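Local coordinates for protein arsenical resistance operon trans-acting repressor (Bacteroides vulgatus, PDB 3KTB) that probably binds DNA and acts as a trans-acting repressor of the arsenical resistance operon, at residues I78-D82 / G83-V87; M30-A33 / V34-S38; T90-T94 / K95-E99. All coordinates share one frame; numbering follows the deposited sequence.

Contact 1 of 3, residues I78-D82 / G83-V87; sequences ITLVD and GEIAV
The end of I85 reaches across to two side chains of the partner strand, its CD1 lying 3.6 Å from I78 CG2 and also meeting L80 CD2. These methyl groups form the apolar centre of a tight beta hairpin, which carries the last two strands of the thioredoxin-like sheet. A bend at chi2 of I85 (-69°) turns CD1 back over strand 78-81, and F67, L68 and V64 of helix 62-69 cover the same face. On the reverse face V81 sends CG2, the branch beside its backbone N, against A86 CB; at 3.4 Å this carbon pair is tighter than usual. W100 of helix 94-101 packs on both of these side chains and on V87.

Along the backbone, the ladder is interrupted by a classic beta bulge in which A86 and V87 together stand opposite T79. The carbonyl T79 O takes A86 N at 2.9 Å, almost in line with its C=O bond, and a weak second bond comes from V87 N. T79 N in turn donates to V87 O at 3.0 Å, while V81 N donates to E84 O at 2.9 Å.

At the polar end D82 and G83 form the corner of a type I' turn, both with positive phi; at G83 (phi 95°) a CB would collide with D82 O, and glycine has none. The carboxylate of D82 leads away from the hairpin, and its OD2 accepts from K6 N. E84 N closes the turn by donating to V81 O at 3.2 Å, from 62° above the carbonyl plane.

Contact 2 of 3, residues M30-A33 / V34-S38; sequences MRIA and VVIES
V34 folds back onto the preceding turn, its CG2 only 3.3 Å from M30 O, because CG1 takes the position anti to the backbone N (chi1 162°), which puts CG2 beside that N. I36, two residues on, does the same, with CG1 3.3 Å from I32 O. Here the packing is close, side-chain bases lying against carbonyls that already accept the i to i+4 bonds, such as I36 N to I32 O at 2.9 Å.

Farther out the side chains meet more loosely: selenomethionine M30 has SE 4.3 Å from V34 CG2, and I32 CG1 is 4.2 Å from I36 CD1. Both segments belong to helix 27-41, the connection of the beta-alpha-beta unit between strands 7-11 and 47-50. I32 and I36 both touch R48 of the latter strand. The outer flank, where M30 SE and V34 CG2 meet loosely, is covered by the second subunit, where V34 packs on V34 of that chain and M30 on its A33.

At the far end S38 brings two donors to V34 O from opposite faces of the carbonyl plane, its backbone N at 3.0 Å and OG at 3.2 Å, the hydroxyl lying above the plane.

Contact 3 of 3, residues T90-T94 / K95-E99; sequences TYPTT and KQMSE
The OE1 end of the Q96 carboxamide comes to the CA-CB side of the P92 ring, 3.8 Å from P92 CB, which lies off one face of the amide. T93 N donates to Q96 OE1 at 3.0 Å, in the amide plane and on a lone pair. T93 OG1 is displaced to one side of that plane, beside its CD-OE1 end, while P92 CB and V87 CG2 lie to the other side. The proline ring in turn has V87 CG2 over one face, and selenomethionine M97 comes from the opposite side at the CB-CG edge, with SE 3.8 Å from P92 CB.

These groups belong to a capping box at the start of helix 94-101. T93 is the N-cap residue, and its first torsion (chi1 64°) sets OG1 between the backbone N and the carbonyl carbon, where it accepts from Q96 N at 3.1 Å in a nearly straight bond (171°). T93 and Q96 therefore each use a side-chain oxygen to bind the other's backbone N-H, which fixes the rotation of both side chains. The extended chain of Q96 crosses the T93 side chain at about a right angle, bringing its CG to 3.1 Å from T93 OG1. Regular helical bonds follow at once, with M97 N on T93 O at 3.1 Å and S98 N on T94 O at 2.8 Å.

S98 OG binds V103 O farther along the chain. M97 packs against V35 and L39 of helix 27-41 and I7 of strand 7-11, while P92 and Q96 lean on V87 of strand 84-87.

Overall arrangement
Contact 3 bridges the other two. Its P92 packs on T79 of contact 1, while contact 2 supplies R31, whose NH1 and NH2 probably bond to P92 O and T94 OG1. Contacts 1 and 2 do not touch; their centres lie about 17 Å apart on opposite sides of the chain's centre. Contact 1 runs from buried I78, T79 and L80 to an exposed turn at D82, and contact 3 from buried P92 and M97 to exposed T93 and K95; contact 2, which alone meets the second subunit, has no exposed residue among those touching. Their chemistry differs accordingly: a bulged strand ladder, mid-helix carbonyl and aliphatic packing, and side-chain capping of a helix start.

Contact 1 of 3, residues I78-D82 / G83-V87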
loop_
_atom_site.group_PDB
_atom_site.type_symbol
_atom_site.label_atom_id
_atom_site.label_comp_id
_atom_site.label_asym_id
_atom_site.label_seq_id
_atom_site.Cartn_x
_atom_site.Cartn_y
_atom_site.Cartn_z
ATOM N N ILE A 78 14.893 23.412 -14.075
ATOM C CA ILE A 78 15.918 22.874 -13.212
ATOM C C ILE A 78 16.476 21.628 -13.876
ATOM O O ILE A 78 15.711 20.766 -14.318
ATOM C CB ILE A 78 15.323 22.450 -11.859
ATOM C CG1 ILE A 78 14.804 23.658 -11.073
ATOM C CG2 ILE A 78 16.340 21.682 -11.045
ATOM C CD1 ILE A 78 14.038 23.272 -9.819
ATOM N N THR A 79 17.800 21.526 -13.936
ATOM C CA THR A 79 18.459 20.333 -14.452
ATOM C C THR A 79 19.183 19.596 -13.342
ATOM O O THR A 79 20.007 20.173 -12.653
ATOM C CB THR A 79 19.475 20.698 -15.499
ATOM O OG1 THR A 79 18.810 21.420 -16.535
ATOM C CG2 THR A 79 20.094 19.440 -16.091
ATOM N N LEU A 80 18.864 18.321 -13.164
ATOM C CA LEU A 80 19.574 17.506 -12.187
ATOM C C LEU A 80 20.628 16.710 -12.934
ATOM O O LEU A 80 20.371 16.195 -14.019
ATOM C CB LEU A 80 18.631 16.547 -11.459
ATOM C CG LEU A 80 17.396 17.122 -10.769
ATOM C CD1 LEU A 80 16.591 15.988 -10.139
ATOM C CD2 LEU A 80 17.778 18.174 -9.734
ATOM N N VAL A 81 21.818 16.646 -12.350
ATOM C CA VAL A 81 22.897 15.837 -12.860
ATOM C C VAL A 81 23.255 14.894 -11.728
ATOM O O VAL A 81 23.622 15.334 -10.640
ATOM C CB VAL A 81 24.097 16.699 -13.270
ATOM C CG1 VAL A 81 25.284 15.821 -13.687
ATOM C CG2 VAL A 81 23.694 17.615 -14.409
ATOM N N ASP A 82 23.100 13.600 -12.003
ATOM C CA ASP A 82 23.170 12.529 -11.008
ATOM C C ASP A 82 22.367 12.830 -9.740
ATOM O O ASP A 82 22.798 12.523 -8.635
ATOM C CB ASP A 82 24.621 12.153 -10.695
ATOM C CG ASP A 82 25.277 11.368 -11.830
ATOM O OD1 ASP A 82 26.486 11.575 -12.075
ATOM O OD2 ASP A 82 24.590 10.540 -12.481
ATOM N N GLY A 83 21.199 13.436 -9.918
ATOM C CA GLY A 83 20.267 13.667 -8.831
ATOM C C GLY A 83 20.344 15.027 -8.166
ATOM O O GLY A 83 19.435 15.401 -7.424
ATOM N N GLU A 84 21.416 15.772 -8.422
ATOM C CA GLU A 84 21.620 17.052 -7.746
ATOM C C GLU A 84 21.488 18.245 -8.676
ATOM O O GLU A 84 21.837 18.166 -9.859
ATOM C CB GLU A 84 22.987 17.079 -7.081
ATOM C CG GLU A 84 23.123 16.093 -5.943
ATOM C CD GLU A 84 24.465 15.403 -5.957
ATOM O OE1 GLU A 84 24.915 15.022 -7.062
ATOM O OE2 GLU A 84 25.068 15.242 -4.871
ATOM N N ILE A 85 20.985 19.350 -8.130
ATOM C CA ILE A 85 20.805 20.579 -8.893
ATOM C C ILE A 85 22.100 20.937 -9.583
ATOM O O ILE A 85 23.124 21.025 -8.937
ATOM C CB ILE A 85 20.451 21.758 -7.987
ATOM C CG1 ILE A 85 19.250 21.423 -7.103
ATOM C CG2 ILE A 85 20.189 23.009 -8.817
ATOM C CD1 ILE A 85 17.963 21.296 -7.851
ATOM N N ALA A 86 22.061 21.143 -10.893
ATOM C CA ALA A 86 23.261 21.546 -11.613
ATOM C C ALA A 86 23.048 22.895 -12.302
ATOM O O ALA A 86 23.980 23.699 -12.424
ATOM C CB ALA A 86 23.649 20.488 -12.621
ATOM N N VAL A 87 21.827 23.131 -12.775
ATOM C CA VAL A 87 21.512 24.398 -13.422
ATOM C C VAL A 87 20.081 24.814 -13.129
ATOM O O VAL A 87 19.193 23.972 -12.998
ATOM C CB VAL A 87 21.698 24.331 -14.958
ATOM C CG1 VAL A 87 21.753 25.741 -15.563
ATOM C CG2 VAL A 87 22.941 23.558 -15.320
#

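Contact 2 of 3, residues M30-A33 / V34-S38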
loop_
_atom_site.group_PDB
_atom_site.type_symbol
_atom_site.label_atom_id
_atom_site.label_comp_id
_atom_site.label_asym_id
_atom_site.label_seq_id
_atom_site.Cartn_x
_atom_site.Cartn_y
_atom_site.Cartn_z
HETATM N N MSE A 30 15.092 25.228 -28.767
HETATM C CA MSE A 30 15.469 24.442 -29.939
HETATM C C MSE A 30 16.876 23.874 -29.739
HETATM O O MSE A 30 17.148 22.715 -30.080
HETATM C CB MSE A 30 15.377 25.279 -31.216
HETATM C CG MSE A 30 15.686 24.535 -32.512
HETATM SE SE MSE A 30 14.503 23.031 -33.009
HETATM C CE MSE A 30 13.756 23.746 -34.661
ATOM N N ARG A 31 17.771 24.670 -29.150
ATOM C CA ARG A 31 19.123 24.175 -28.910
ATOM C C ARG A 31 19.084 22.882 -28.073
ATOM O O ARG A 31 19.628 21.829 -28.465
ATOM C CB ARG A 31 19.960 25.224 -28.209
ATOM C CG ARG A 31 21.420 24.804 -28.054
ATOM C CD ARG A 31 22.248 25.891 -27.375
ATOM N NE ARG A 31 21.725 26.219 -26.049
ATOM C CZ ARG A 31 21.859 25.430 -24.984
ATOM N NH1 ARG A 31 21.355 25.795 -23.813
ATOM N NH2 ARG A 31 22.495 24.269 -25.088
ATOM N N ILE A 32 18.420 22.955 -26.925
ATOM C CA ILE A 32 18.368 21.815 -26.019
ATOM C C ILE A 32 17.587 20.620 -26.596
ATOM O O ILE A 32 17.984 19.465 -26.392
ATOM C CB ILE A 32 17.880 22.221 -24.591
ATOM C CG1 ILE A 32 18.275 21.162 -23.579
ATOM C CG2 ILE A 32 16.385 22.462 -24.547
ATOM C CD1 ILE A 32 19.753 21.179 -23.254
ATOM N N ALA A 33 16.507 20.877 -27.334
ATOM C CA ALA A 33 15.797 19.772 -27.984
ATOM C C ALA A 33 16.686 19.051 -28.997
ATOM O O ALA A 33 16.636 17.825 -29.137
ATOM C CB ALA A 33 14.517 20.257 -28.646
ATOM N N VAL A 34 17.506 19.804 -29.718
ATOM C CA VAL A 34 18.390 19.183 -30.701
ATOM C C VAL A 34 19.439 18.328 -29.989
ATOM O O VAL A 34 19.743 17.211 -30.418
ATOM C CB VAL A 34 19.126 20.239 -31.550
ATOM C CG1 VAL A 34 20.355 19.604 -32.244
ATOM C CG2 VAL A 34 18.176 20.837 -32.559
ATOM N N VAL A 35 19.990 18.865 -28.898
ATOM C CA VAL A 35 20.959 18.127 -28.104
ATOM C C VAL A 35 20.328 16.824 -27.598
ATOM O O VAL A 35 20.897 15.751 -27.757
ATOM C CB VAL A 35 21.479 18.975 -26.937
ATOM C CG1 VAL A 35 22.059 18.086 -25.832
ATOM C CG2 VAL A 35 22.527 20.014 -27.437
ATOM N N ILE A 36 19.132 16.923 -27.030
ATOM C CA ILE A 36 18.460 15.758 -26.455
ATOM C C ILE A 36 18.225 14.656 -27.483
ATOM O O ILE A 36 18.400 13.470 -27.203
ATOM C CB ILE A 36 17.146 16.143 -25.748
ATOM C CG1 ILE A 36 17.481 16.851 -24.432
ATOM C CG2 ILE A 36 16.309 14.887 -25.433
ATOM C CD1 ILE A 36 16.290 17.450 -23.726
ATOM N N GLU A 37 17.875 15.062 -28.691
ATOM C CA GLU A 37 17.630 14.117 -29.760
ATOM C C GLU A 37 18.956 13.487 -30.234
ATOM O O GLU A 37 19.018 12.285 -30.527
ATOM C CB GLU A 37 16.874 14.824 -30.892
ATOM C CG GLU A 37 16.774 14.073 -32.174
ATOM C CD GLU A 37 16.004 12.763 -32.042
ATOM O OE1 GLU A 37 15.214 12.632 -31.078
ATOM O OE2 GLU A 37 16.201 11.872 -32.911
ATOM N N SER A 38 20.024 14.274 -30.299
ATOM C CA SER A 38 21.317 13.688 -30.697
ATOM C C SER A 38 21.752 12.630 -29.685
ATOM O O SER A 38 22.312 11.596 -30.062
ATOM C CB SER A 38 22.435 14.734 -30.805
ATOM O OG SER A 38 22.144 15.697 -31.787
#

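Contact 3 of 3, residues T90-T94 / K95-E99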
loop_
_atom_site.group_PDB
_atom_site.type_symbol
_atom_site.label_atom_id
_atom_site.label_comp_id
_atom_site.label_asym_id
_atom_site.label_seq_id
_atom_site.Cartn_x
_atom_site.Cartn_y
_atom_site.Cartn_z
ATOM N N THR A 90 17.901 28.643 -16.500
ATOM C CA THR A 90 18.316 28.489 -17.893
ATOM C C THR A 90 18.632 27.027 -18.220
ATOM O O THR A 90 18.927 26.224 -17.320
ATOM C CB THR A 90 19.583 29.324 -18.196
ATOM O OG1 THR A 90 20.663 28.857 -17.381
ATOM C CG2 THR A 90 19.350 30.810 -17.917
ATOM N N TYR A 91 18.588 26.681 -19.505
ATOM C CA TYR A 91 18.938 25.322 -19.921
ATOM C C TYR A 91 20.440 25.167 -19.976
ATOM O O TYR A 91 21.131 26.093 -20.394
ATOM C CB TYR A 91 18.324 24.979 -21.286
ATOM C CG TYR A 91 16.830 24.842 -21.187
ATOM C CD1 TYR A 91 16.269 23.688 -20.653
ATOM C CD2 TYR A 91 15.980 25.870 -21.577
ATOM C CE1 TYR A 91 14.908 23.543 -20.532
ATOM C CE2 TYR A 91 14.607 25.738 -21.443
ATOM C CZ TYR A 91 14.083 24.563 -20.917
ATOM O OH TYR A 91 12.734 24.377 -20.767
ATOM N N PRO A 92 20.945 23.990 -19.569
ATOM C CA PRO A 92 22.375 23.694 -19.616
ATOM C C PRO A 92 22.956 24.023 -20.978
ATOM O O PRO A 92 22.344 23.744 -21.999
ATOM C CB PRO A 92 22.424 22.175 -19.401
ATOM C CG PRO A 92 21.224 21.887 -18.599
ATOM C CD PRO A 92 20.165 22.817 -19.134
ATOM N N THR A 93 24.142 24.608 -20.985
ATOM C CA THR A 93 24.859 24.836 -22.224
ATOM C C THR A 93 25.234 23.522 -22.889
ATOM O O THR A 93 25.332 22.469 -22.241
ATOM C CB THR A 93 26.172 25.599 -21.964
ATOM O OG1 THR A 93 27.046 24.787 -21.165
ATOM C CG2 THR A 93 25.882 26.902 -21.248
ATOM N N THR A 94 25.476 23.599 -24.193
ATOM C CA THR A 94 25.939 22.447 -24.933
ATOM C C THR A 94 27.295 21.948 -24.410
ATOM O O THR A 94 27.550 20.736 -24.382
ATOM C CB THR A 94 25.942 22.714 -26.458
ATOM O OG1 THR A 94 24.640 23.176 -26.854
ATOM C CG2 THR A 94 26.265 21.421 -27.245
ATOM N N LYS A 95 28.153 22.870 -23.977
ATOM C CA LYS A 95 29.430 22.497 -23.373
ATOM C C LYS A 95 29.226 21.546 -22.185
ATOM O O LYS A 95 29.834 20.470 -22.132
ATOM C CB LYS A 95 30.221 23.739 -22.929
ATOM C CG LYS A 95 31.567 23.411 -22.278
ATOM C CD LYS A 95 32.429 24.660 -22.055
ATOM C CE LYS A 95 33.788 24.304 -21.434
ATOM N NZ LYS A 95 34.730 25.473 -21.379
ATOM N N GLN A 96 28.362 21.936 -21.247
ATOM C CA GLN A 96 28.018 21.080 -20.105
ATOM C C GLN A 96 27.423 19.718 -20.503
ATOM O O GLN A 96 27.885 18.672 -20.021
ATOM C CB GLN A 96 27.045 21.794 -19.168
ATOM C CG GLN A 96 27.561 23.088 -18.616
ATOM C CD GLN A 96 26.520 23.796 -17.774
ATOM O OE1 GLN A 96 25.463 24.189 -18.271
ATOM N NE2 GLN A 96 26.813 23.964 -16.489
HETATM N N MSE A 97 26.395 19.727 -21.359
HETATM C CA MSE A 97 25.777 18.468 -21.784
HETATM C C MSE A 97 26.868 17.576 -22.350
HETATM O O MSE A 97 26.943 16.376 -22.060
HETATM C CB MSE A 97 24.684 18.700 -22.832
HETATM C CG MSE A 97 23.530 19.580 -22.351
HETATM SE SE MSE A 97 22.507 18.667 -20.949
HETATM C CE MSE A 97 21.647 17.311 -22.110
ATOM N N SER A 98 27.734 18.188 -23.149
ATOM C CA SER A 98 28.826 17.486 -23.796
ATOM C C SER A 98 29.781 16.912 -22.739
ATOM O O SER A 98 30.302 15.792 -22.888
ATOM C CB SER A 98 29.551 18.454 -24.734
ATOM O OG SER A 98 30.361 17.759 -25.670
ATOM N N GLU A 99 29.993 17.672 -21.663
ATOM C CA GLU A 99 30.896 17.239 -20.606
ATOM C C GLU A 99 30.262 16.143 -19.756
ATOM O O GLU A 99 30.916 15.157 -19.422
ATOM C CB GLU A 99 31.367 18.422 -19.743
ATOM C CG GLU A 99 32.596 19.157 -20.308
ATOM C CD GLU A 99 32.728 20.616 -19.823
ATOM O OE1 GLU A 99 33.713 21.288 -20.211
ATOM O OE2 GLU A 99 31.849 21.098 -19.067
#